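Local coordinates for pentacotripeptide-repeat region of PRORP domain-containing protein (Brachypodium distachyon, PDB 4ME2) that probably binds RNA sequence-specifically as a chloroplast pentatricopeptide repeat protein built of helix-turn-helix repeats and linked to group II introns, at residues 143-147 and 186-190; 179-185 and 213-219; 191-196 and 225-229; 201-207 and 230-236. One frame throughout, in Å; residues are numbered along the deposited sequence.

Interaction 1: 143-147 and 186-190; sequences VEAFI and AAWRV
V143 and V190 meet methyl to methyl in the apolar part of the contact between two helices, V143 CG1 lying 3.5 Å from V190 CG2, which is tighter than ordinary van der Waals contact. The two side chains cross at about a right angle. V143 reaches both ways from one position: CG1, turned anti to the backbone N (chi1 168°), goes to V190 and to the carbonyl of A186, while CG2 rests 4.0 Å from A186 CB. One turn later I147 CD1 passes V190 at its backbone N. L171 and V175 of helix 168-180 also pack on V190, so this part of the seam is buried.

The polar interaction lies at the more exposed edge. E144 OE1 accepts from R189 NH1 at 2.6 Å in a salt bridge whose N-H...O angle is only 133°. The oxygen is met on its syn side but from a direction tilted out of the carboxylate plane, while OE1 itself lies in the guanidinium plane. I147 CD1 sits over the centre of one face of the R189 guanidinium, 3.7 Å from CZ, so the flat group has carboxylate at its edge and methyl above it.

The segments run nearly parallel, 8° apart with axes 10.0 Å from each other at closest approach, the side-by-side packing of helices expected in the helix-turn-helix solenoid of pentatricopeptide repeat proteins.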
# COMPACT_ATOMS: atom_id res chain seq x y z
N VAL A 143 4.00 1.81 1.63
CA VAL A 143 4.26 0.54 2.31
C VAL A 143 4.79 0.78 3.73
O VAL A 143 4.36 0.10 4.66
CB VAL A 143 5.19 -0.38 1.49
CG1 VAL A 143 5.68 -1.54 2.33
CG2 VAL A 143 4.46 -0.89 0.26
N GLU A 144 5.68 1.74 3.89
CA GLU A 144 6.12 2.12 5.24
C GLU A 144 4.94 2.58 6.10
O GLU A 144 4.88 2.24 7.28
CB GLU A 144 7.19 3.21 5.19
CG GLU A 144 8.50 2.74 4.58
CD GLU A 144 9.11 1.56 5.31
OE1 GLU A 144 9.30 1.64 6.54
OE2 GLU A 144 9.39 0.54 4.65
N ALA A 145 4.01 3.33 5.50
CA ALA A 145 2.84 3.83 6.22
C ALA A 145 1.91 2.70 6.64
O ALA A 145 1.33 2.75 7.73
CB ALA A 145 2.09 4.87 5.38
N PHE A 146 1.78 1.69 5.79
CA PHE A 146 0.97 0.52 6.08
C PHE A 146 1.57 -0.24 7.26
O PHE A 146 0.86 -0.59 8.20
CB PHE A 146 0.88 -0.37 4.84
CG PHE A 146 0.31 -1.75 5.11
CD1 PHE A 146 -0.89 -1.91 5.80
CD2 PHE A 146 0.96 -2.88 4.64
CE1 PHE A 146 -1.42 -3.17 6.03
CE2 PHE A 146 0.44 -4.15 4.86
CZ PHE A 146 -0.75 -4.29 5.56
N ILE A 147 2.88 -0.48 7.21
CA ILE A 147 3.53 -1.23 8.28
C ILE A 147 3.39 -0.48 9.61
O ILE A 147 3.05 -1.08 10.63
CB ILE A 147 5.01 -1.55 7.95
CG1 ILE A 147 5.06 -2.51 6.75
CG2 ILE A 147 5.72 -2.17 9.14
CD1 ILE A 147 6.44 -2.71 6.16
N ALA A 186 10.39 -2.70 -0.71
CA ALA A 186 9.04 -2.59 -0.16
C ALA A 186 8.41 -3.97 0.06
O ALA A 186 7.84 -4.23 1.12
CB ALA A 186 8.16 -1.72 -1.05
N ALA A 187 8.53 -4.85 -0.93
CA ALA A 187 8.00 -6.21 -0.80
C ALA A 187 8.68 -6.94 0.37
O ALA A 187 8.02 -7.56 1.22
CB ALA A 187 8.16 -6.98 -2.10
N TRP A 188 10.00 -6.85 0.42
CA TRP A 188 10.74 -7.44 1.53
C TRP A 188 10.27 -6.89 2.86
O TRP A 188 10.06 -7.65 3.81
CB TRP A 188 12.23 -7.23 1.35
CG TRP A 188 12.97 -7.69 2.56
CD1 TRP A 188 13.54 -6.91 3.56
CD2 TRP A 188 13.16 -9.07 3.00
NE1 TRP A 188 14.09 -7.69 4.53
CE2 TRP A 188 13.91 -9.00 4.25
CE3 TRP A 188 12.84 -10.31 2.47
CZ2 TRP A 188 14.28 -10.14 4.94
CZ3 TRP A 188 13.22 -11.45 3.17
CH2 TRP A 188 13.93 -11.36 4.38
N ARG A 189 10.08 -5.57 2.94
CA ARG A 189 9.63 -4.94 4.18
C ARG A 189 8.34 -5.57 4.68
O ARG A 189 8.24 -5.94 5.85
CB ARG A 189 9.47 -3.42 4.01
CG ARG A 189 10.76 -2.63 4.18
CD ARG A 189 10.74 -1.74 5.42
NE ARG A 189 10.39 -2.45 6.64
CZ ARG A 189 9.71 -1.92 7.66
NH1 ARG A 189 9.27 -0.67 7.63
NH2 ARG A 189 9.44 -2.67 8.72
N VAL A 190 7.36 -5.71 3.79
CA VAL A 190 6.07 -6.32 4.16
C VAL A 190 6.23 -7.79 4.56
O VAL A 190 5.71 -8.22 5.60
CB VAL A 190 5.04 -6.25 3.00
CG1 VAL A 190 3.82 -7.09 3.33
CG2 VAL A 190 4.64 -4.81 2.73

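Interaction 2: 179-185 and 213-219; sequences VAKGRAR and GMKRLGL
Two helix-ending turns of the helical-repeat solenoid pack against each other here, each closing with a Schellman motif at a glycine of positive phi, G182 in one and G218 in the other. A184 CB is the hub of the contact: it lies 3.6 Å from L219 CG and 3.7 Å from L217 CD1, so two leucines of the second turn close round one methyl. The other branch of L217, CD2, packs on G182 CA. M214, bent at chi2 and chi3, curls its methyl CE to 3.5 Å from the carbonyl O of A184, and A187 and W188 of helix 184-197 also touch this side chain.

The helices approach closely at V179 and G213, where the absence of a side chain on the glycine lets V179 CG1 rest 3.7 Å from G213 CA. At the outer edge, a water donates to A180 O and accepts from R216 NH2, each at 3.2 Å, and so bridges the two turns. R185 is held at its polar end by a salt bridge to E222 of helix 220-236, while L219 CD1 lies over one face of its guanidinium, offset toward the rim and 3.7 Å from NH2.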
# COMPACT_ATOMS: atom_id res chain seq x y z
N VAL A 179 6.17 -6.74 -6.08
CA VAL A 179 7.19 -7.44 -6.85
C VAL A 179 7.02 -7.16 -8.35
O VAL A 179 7.99 -6.82 -9.04
CB VAL A 179 7.21 -8.94 -6.52
CG1 VAL A 179 7.99 -9.70 -7.57
CG2 VAL A 179 7.81 -9.16 -5.13
N ALA A 180 5.79 -7.27 -8.86
CA ALA A 180 5.54 -6.98 -10.28
C ALA A 180 5.94 -5.55 -10.68
O ALA A 180 6.46 -5.32 -11.78
CB ALA A 180 4.09 -7.28 -10.65
N LYS A 181 5.73 -4.60 -9.77
CA LYS A 181 6.08 -3.20 -10.01
C LYS A 181 7.55 -2.89 -9.80
O LYS A 181 7.97 -1.75 -9.99
CB LYS A 181 5.24 -2.28 -9.13
CG LYS A 181 3.93 -1.88 -9.76
CD LYS A 181 4.15 -0.97 -10.95
CE LYS A 181 2.88 -0.88 -11.75
NZ LYS A 181 3.09 -0.19 -13.04
N GLY A 182 8.33 -3.91 -9.43
CA GLY A 182 9.77 -3.75 -9.21
C GLY A 182 10.17 -3.15 -7.87
O GLY A 182 11.32 -2.76 -7.69
N ARG A 183 9.24 -3.11 -6.92
CA ARG A 183 9.52 -2.49 -5.63
C ARG A 183 9.96 -3.55 -4.63
O ARG A 183 9.21 -3.95 -3.73
CB ARG A 183 8.31 -1.68 -5.13
CG ARG A 183 7.77 -0.63 -6.11
CD ARG A 183 8.84 0.22 -6.78
NE ARG A 183 9.79 0.80 -5.84
CZ ARG A 183 11.05 1.10 -6.14
NH1 ARG A 183 11.52 0.87 -7.37
NH2 ARG A 183 11.85 1.62 -5.22
N ALA A 184 11.20 -3.98 -4.80
CA ALA A 184 11.75 -5.14 -4.10
C ALA A 184 11.91 -4.91 -2.60
O ALA A 184 11.50 -5.75 -1.80
CB ALA A 184 13.07 -5.54 -4.71
N ARG A 185 12.51 -3.79 -2.23
CA ARG A 185 12.70 -3.47 -0.83
C ARG A 185 11.36 -3.37 -0.09
O ARG A 185 11.22 -3.89 1.02
CB ARG A 185 13.51 -2.17 -0.68
CG ARG A 185 13.77 -1.74 0.76
CD ARG A 185 14.49 -2.82 1.56
NE ARG A 185 15.78 -3.18 0.98
CZ ARG A 185 16.49 -4.25 1.32
NH1 ARG A 185 16.04 -5.08 2.25
NH2 ARG A 185 17.66 -4.48 0.72
N GLY A 213 10.92 -13.32 -6.80
CA GLY A 213 10.89 -11.86 -6.92
C GLY A 213 12.19 -11.21 -6.47
O GLY A 213 12.75 -10.38 -7.19
N MET A 214 12.66 -11.57 -5.28
CA MET A 214 13.90 -11.00 -4.76
C MET A 214 15.07 -11.28 -5.69
O MET A 214 15.87 -10.39 -5.98
CB MET A 214 14.18 -11.50 -3.35
CG MET A 214 13.16 -11.06 -2.31
SD MET A 214 12.94 -9.28 -2.14
CE MET A 214 11.49 -9.02 -3.17
N LYS A 215 15.15 -12.52 -6.17
CA LYS A 215 16.24 -12.91 -7.06
C LYS A 215 16.21 -12.10 -8.34
O LYS A 215 17.21 -11.48 -8.73
CB LYS A 215 16.17 -14.40 -7.37
CG LYS A 215 17.25 -14.89 -8.31
CD LYS A 215 17.23 -16.41 -8.39
CE LYS A 215 18.58 -16.93 -8.86
NZ LYS A 215 18.70 -18.39 -8.56
N ARG A 216 15.05 -12.08 -8.98
CA ARG A 216 14.86 -11.38 -10.24
C ARG A 216 15.23 -9.89 -10.15
O ARG A 216 15.76 -9.32 -11.10
CB ARG A 216 13.40 -11.55 -10.71
CG ARG A 216 13.10 -11.09 -12.12
CD ARG A 216 11.66 -11.42 -12.53
NE ARG A 216 10.68 -10.74 -11.69
CZ ARG A 216 10.33 -9.47 -11.85
NH1 ARG A 216 10.86 -8.76 -12.83
NH2 ARG A 216 9.44 -8.92 -11.04
N LEU A 217 14.97 -9.28 -9.00
CA LEU A 217 15.19 -7.86 -8.80
C LEU A 217 16.54 -7.52 -8.16
O LEU A 217 16.84 -6.35 -7.89
CB LEU A 217 14.04 -7.24 -8.00
CG LEU A 217 12.70 -7.34 -8.72
CD1 LEU A 217 11.55 -7.09 -7.76
CD2 LEU A 217 12.66 -6.37 -9.89
N GLY A 218 17.35 -8.54 -7.92
CA GLY A 218 18.73 -8.34 -7.50
C GLY A 218 18.96 -8.21 -6.00
O GLY A 218 20.07 -7.86 -5.58
N LEU A 219 17.94 -8.50 -5.20
CA LEU A 219 18.13 -8.55 -3.75
C LEU A 219 18.47 -9.98 -3.37
O LEU A 219 17.62 -10.71 -2.86
CB LEU A 219 16.89 -8.10 -2.97
CG LEU A 219 16.15 -6.78 -3.22
CD1 LEU A 219 15.65 -6.17 -1.92
CD2 LEU A 219 16.96 -5.77 -4.03
O HOH W 1 9.59 -5.88 -12.05

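Interaction 3: 191-196 and 225-229; sequences YEAAVR and EVEAD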
# COMPACT_ATOMS: atom_id res chain seq x y z
N TYR A 191 6.93 -8.55 3.72
CA TYR A 191 7.17 -9.96 3.99
C TYR A 191 7.87 -10.16 5.34
O TYR A 191 7.45 -11.00 6.14
CB TYR A 191 7.98 -10.60 2.85
CG TYR A 191 8.37 -12.04 3.12
CD1 TYR A 191 9.62 -12.34 3.66
CD2 TYR A 191 7.50 -13.09 2.85
CE1 TYR A 191 9.99 -13.66 3.92
CE2 TYR A 191 7.86 -14.41 3.09
CZ TYR A 191 9.10 -14.69 3.63
OH TYR A 191 9.46 -15.99 3.88
N GLU A 192 8.91 -9.39 5.59
CA GLU A 192 9.66 -9.51 6.83
C GLU A 192 8.81 -9.17 8.06
O GLU A 192 8.77 -9.93 9.02
CB GLU A 192 10.92 -8.64 6.81
CG GLU A 192 11.67 -8.62 8.13
CD GLU A 192 12.87 -7.71 8.09
OE1 GLU A 192 13.99 -8.19 8.32
OE2 GLU A 192 12.69 -6.50 7.83
N ALA A 193 8.12 -8.03 8.01
CA ALA A 193 7.32 -7.58 9.15
C ALA A 193 6.16 -8.53 9.46
O ALA A 193 5.96 -8.90 10.61
CB ALA A 193 6.81 -6.16 8.93
N ALA A 194 5.43 -8.94 8.43
CA ALA A 194 4.23 -9.77 8.62
C ALA A 194 4.54 -11.26 8.78
O ALA A 194 4.08 -11.89 9.73
CB ALA A 194 3.24 -9.55 7.49
N VAL A 195 5.32 -11.80 7.85
CA VAL A 195 5.57 -13.25 7.79
C VAL A 195 6.68 -13.70 8.74
O VAL A 195 6.46 -14.55 9.60
CB VAL A 195 5.89 -13.71 6.35
CG1 VAL A 195 6.36 -15.16 6.35
CG2 VAL A 195 4.67 -13.54 5.45
N ARG A 196 7.88 -13.14 8.57
CA ARG A 196 9.03 -13.55 9.38
C ARG A 196 8.88 -13.15 10.84
O ARG A 196 8.87 -14.01 11.73
CB ARG A 196 10.33 -13.01 8.79
CG ARG A 196 10.74 -13.70 7.50
CD ARG A 196 11.79 -12.93 6.72
NE ARG A 196 13.11 -12.91 7.35
CZ ARG A 196 13.96 -13.94 7.38
NH1 ARG A 196 13.63 -15.11 6.85
NH2 ARG A 196 15.14 -13.80 7.97
N GLU A 225 17.15 -15.55 2.14
CA GLU A 225 16.31 -15.67 3.34
C GLU A 225 15.01 -16.38 3.00
O GLU A 225 14.60 -17.32 3.70
CB GLU A 225 16.00 -14.29 3.94
CG GLU A 225 17.21 -13.49 4.40
CD GLU A 225 17.63 -13.80 5.82
OE1 GLU A 225 18.34 -12.96 6.40
OE2 GLU A 225 17.25 -14.85 6.36
N VAL A 226 14.35 -15.95 1.93
CA VAL A 226 13.09 -16.55 1.52
C VAL A 226 13.28 -18.02 1.16
O VAL A 226 12.48 -18.87 1.54
CB VAL A 226 12.42 -15.81 0.35
CG1 VAL A 226 11.08 -16.45 0.03
CG2 VAL A 226 12.23 -14.33 0.68
N GLU A 227 14.36 -18.33 0.44
CA GLU A 227 14.64 -19.72 0.09
C GLU A 227 14.79 -20.58 1.35
O GLU A 227 14.36 -21.73 1.37
CB GLU A 227 15.87 -19.82 -0.81
CG GLU A 227 15.65 -19.20 -2.19
CD GLU A 227 16.85 -19.33 -3.12
OE1 GLU A 227 17.89 -19.88 -2.69
OE2 GLU A 227 16.74 -18.89 -4.28
N ALA A 228 15.39 -20.02 2.39
CA ALA A 228 15.50 -20.70 3.68
C ALA A 228 14.11 -20.96 4.28
O ALA A 228 13.82 -22.07 4.74
CB ALA A 228 16.36 -19.88 4.64
N ASP A 229 13.25 -19.95 4.24
CA ASP A 229 11.88 -20.09 4.73
C ASP A 229 11.09 -21.12 3.93
O ASP A 229 10.39 -21.96 4.50
CB ASP A 229 11.15 -18.74 4.70
CG ASP A 229 11.76 -17.71 5.64
OD1 ASP A 229 12.52 -18.09 6.55
OD2 ASP A 229 11.47 -16.50 5.47
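D229 OD2 is gripped by two donors from the facing helix, Y191 OH and R196 NH1. The tyrosine hydroxyl donates at 2.6 Å from OH to OD2, which accepts with its anti lone pair, the one away from OD1; the oxygen lies at the edge of the phenol ring, near its plane. R196 NH1 comes to the syn side of OD2 at 2.9 Å, somewhat out of the carboxylate plane, with an N-H...O angle of 147°. The acceptor is almost exactly in the guanidinium plane, and guanidinium and carboxylate are nearly coplanar. Two donors on different sides would fix the rotation of the carboxylate and probably favour its ionised form.

The other terminal nitrogen, R196 NH2, makes a weak, bent bond to E225 OE2, also 2.9 Å long, completing a salt-bridge network of one arginine and two acids. E225 CB lies over one face of the guanidinium, offset toward its rim, and the bend at chi2 (-87°) turns the carboxylate so that OE2 meets NH2. Beside this polar group, V226 CG2 packs 4.0 Å from Y191 CE1.

Within 191-196 the helix widens into a pi-type turn, Y191 O accepting from both V195 N and R196 N. The segments run within 15° of parallel but with axes 12.9 Å apart, leaving their long side chains to span the gap; W188 of helix 184-197 packs on R196, E225 and V226, and Y207 of helix 204-216 touches both Y191 and D229.

Interaction 4: 201-207 and 230-236; sequences EVDEYMY and LADWEAR
Y207 and W233 form the tight part of this contact, Y207 CE2 pressing to 3.6 Å from W233 CB. The rings meet obliquely, planes 56° apart, with W233 CD1 at the phenol edge. One face of the Y207 ring receives V202 CG1 and the other the backbone of L230, so the phenol is sandwiched; L230 CD1 adds a contact of 3.9 Å to Y207 CB. E204 lies across the indole: its CB makes a CH-pi contact over the six-membered ring of W233, 3.7 Å from the centroid. With CG anti to the backbone N (chi1 175°) and the chain extended beyond, the carboxylate of E204 is carried out along the ring, to CZ3 and CH2.

Here the loop 201-203 and the first turn of helix 204-216 meet the C-terminal part of helix 220-236, in the antiparallel helix-turn-helix hairpin at the C-terminal end of the repeat array. D203 is the N-cap of the first helix, its OD2 accepting from Y205 N at 3.0 Å from above the carboxylate plane.

The exposed side is looser and carried by charge. E201 OE2 lies 3.6 Å from R236 NH1, a long salt bridge in which the side chains slide past each other in opposite directions. R236 is held more closely within its own segment: NE and NH2 both bond D232 OD2, each at 3.0 Å, while the guanidinium lies with one face against W233 CA.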
# COMPACT_ATOMS: atom_id res chain seq x y z
N GLU A 201 1.40 -16.98 9.64
CA GLU A 201 1.54 -18.26 8.94
C GLU A 201 1.05 -18.16 7.51
O GLU A 201 -0.13 -17.89 7.26
CB GLU A 201 0.83 -19.40 9.69
CG GLU A 201 1.76 -20.40 10.38
CD GLU A 201 1.81 -21.77 9.70
OE1 GLU A 201 0.91 -22.09 8.90
OE2 GLU A 201 2.75 -22.54 9.99
N VAL A 202 1.96 -18.37 6.57
CA VAL A 202 1.68 -18.13 5.16
C VAL A 202 1.81 -19.41 4.32
O VAL A 202 2.23 -20.45 4.83
CB VAL A 202 2.59 -17.00 4.63
CG1 VAL A 202 3.94 -17.54 4.18
CG2 VAL A 202 1.90 -16.22 3.51
N ASP A 203 1.46 -19.32 3.04
CA ASP A 203 1.41 -20.49 2.15
C ASP A 203 2.69 -20.64 1.33
O ASP A 203 3.56 -19.77 1.35
CB ASP A 203 0.19 -20.38 1.22
CG ASP A 203 0.11 -21.52 0.21
OD1 ASP A 203 0.18 -22.70 0.62
OD2 ASP A 203 -0.04 -21.23 -1.00
N GLU A 204 2.79 -21.75 0.60
CA GLU A 204 3.88 -21.96 -0.35
C GLU A 204 3.91 -20.84 -1.38
O GLU A 204 4.98 -20.38 -1.77
CB GLU A 204 3.75 -23.30 -1.06
CG GLU A 204 4.78 -23.52 -2.16
CD GLU A 204 4.71 -24.91 -2.77
OE1 GLU A 204 3.61 -25.50 -2.80
OE2 GLU A 204 5.75 -25.41 -3.24
N TYR A 205 2.72 -20.42 -1.81
CA TYR A 205 2.59 -19.34 -2.78
C TYR A 205 3.31 -18.05 -2.37
O TYR A 205 4.00 -17.45 -3.19
CB TYR A 205 1.12 -19.06 -3.11
CG TYR A 205 0.91 -18.02 -4.18
CD1 TYR A 205 1.54 -18.13 -5.42
CD2 TYR A 205 0.07 -16.93 -3.97
CE1 TYR A 205 1.35 -17.19 -6.41
CE2 TYR A 205 -0.13 -15.98 -4.95
CZ TYR A 205 0.51 -16.11 -6.16
OH TYR A 205 0.31 -15.18 -7.14
N MET A 206 3.16 -17.61 -1.13
CA MET A 206 3.86 -16.41 -0.67
C MET A 206 5.38 -16.57 -0.81
O MET A 206 6.07 -15.65 -1.25
CB MET A 206 3.51 -16.07 0.77
CG MET A 206 4.34 -14.94 1.37
SD MET A 206 4.08 -13.34 0.59
CE MET A 206 2.75 -12.69 1.60
N TYR A 207 5.88 -17.74 -0.43
CA TYR A 207 7.32 -18.01 -0.51
C TYR A 207 7.83 -17.96 -1.94
O TYR A 207 8.88 -17.39 -2.22
CB TYR A 207 7.66 -19.37 0.12
CG TYR A 207 7.35 -19.47 1.59
CD1 TYR A 207 7.81 -18.51 2.48
CD2 TYR A 207 6.60 -20.53 2.09
CE1 TYR A 207 7.53 -18.59 3.83
CE2 TYR A 207 6.32 -20.62 3.44
CZ TYR A 207 6.78 -19.66 4.31
OH TYR A 207 6.50 -19.74 5.64
N LEU A 230 11.21 -21.07 2.60
CA LEU A 230 10.58 -22.05 1.71
C LEU A 230 11.08 -23.47 2.00
O LEU A 230 10.27 -24.40 2.08
CB LEU A 230 10.82 -21.68 0.24
CG LEU A 230 10.29 -22.66 -0.82
CD1 LEU A 230 8.83 -23.02 -0.58
CD2 LEU A 230 10.49 -22.09 -2.21
N ALA A 231 12.39 -23.62 2.18
CA ALA A 231 12.96 -24.93 2.53
C ALA A 231 12.38 -25.44 3.85
O ALA A 231 12.04 -26.62 3.96
CB ALA A 231 14.48 -24.86 2.60
N ASP A 232 12.27 -24.54 4.82
CA ASP A 232 11.67 -24.86 6.12
C ASP A 232 10.24 -25.35 5.91
O ASP A 232 9.83 -26.35 6.48
CB ASP A 232 11.70 -23.62 7.02
CG ASP A 232 11.30 -23.92 8.45
OD1 ASP A 232 12.20 -24.14 9.28
OD2 ASP A 232 10.08 -23.94 8.74
N TRP A 233 9.50 -24.64 5.06
CA TRP A 233 8.14 -25.05 4.71
C TRP A 233 8.12 -26.41 4.06
O TRP A 233 7.35 -27.28 4.45
CB TRP A 233 7.46 -23.99 3.85
CG TRP A 233 6.02 -24.28 3.55
CD1 TRP A 233 4.90 -23.86 4.26
CD2 TRP A 233 5.50 -25.07 2.44
NE1 TRP A 233 3.75 -24.33 3.68
CE2 TRP A 233 4.04 -25.06 2.58
CE3 TRP A 233 6.07 -25.76 1.38
CZ2 TRP A 233 3.21 -25.73 1.69
CZ3 TRP A 233 5.23 -26.42 0.49
CH2 TRP A 233 3.83 -26.41 0.64
N GLU A 234 8.99 -26.63 3.07
CA GLU A 234 9.01 -27.90 2.34
C GLU A 234 9.30 -29.08 3.27
O GLU A 234 8.65 -30.12 3.16
CB GLU A 234 10.03 -27.85 1.20
CG GLU A 234 9.55 -27.09 -0.02
CD GLU A 234 10.66 -26.86 -1.03
OE1 GLU A 234 11.84 -26.97 -0.65
OE2 GLU A 234 10.34 -26.58 -2.21
N ALA A 235 10.26 -28.92 4.18
CA ALA A 235 10.61 -30.00 5.11
C ALA A 235 9.42 -30.39 6.00
O ALA A 235 9.37 -31.51 6.52
CB ALA A 235 11.81 -29.60 5.96
N ARG A 236 8.48 -29.46 6.16
CA ARG A 236 7.23 -29.72 6.88
C ARG A 236 6.20 -30.40 5.97
O ARG A 236 5.62 -31.41 6.35
CB ARG A 236 6.66 -28.42 7.46
CG ARG A 236 7.43 -27.84 8.64
CD ARG A 236 6.78 -26.55 9.14
NE ARG A 236 7.41 -25.35 8.58
CZ ARG A 236 6.74 -24.26 8.20
NH1 ARG A 236 5.42 -24.21 8.30
NH2 ARG A 236 7.39 -23.22 7.71

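In the fold
From the N-terminal side, interaction 1 comes first, closing a loop of 38 residues that contains helix 168-180 and sets helix 133-151 beside helix 184-197. Interaction 2 opens inside that loop, at the turn between helices 168-180 and 184-197, and crosses interaction 1 as it closes 27 residues at the end of helix 204-216. Interaction 3 starts after interaction 1 has closed and joins helix 184-197 to helix 220-236 round 28 residues; interaction 4, also in series with interaction 1, closes 22 between the start of helix 204-216 and helix 220-236. Interactions 2, 3 and 4 all cross one another. Interaction 1 touches interactions 2 and 3, and interaction 3 touches interaction 4.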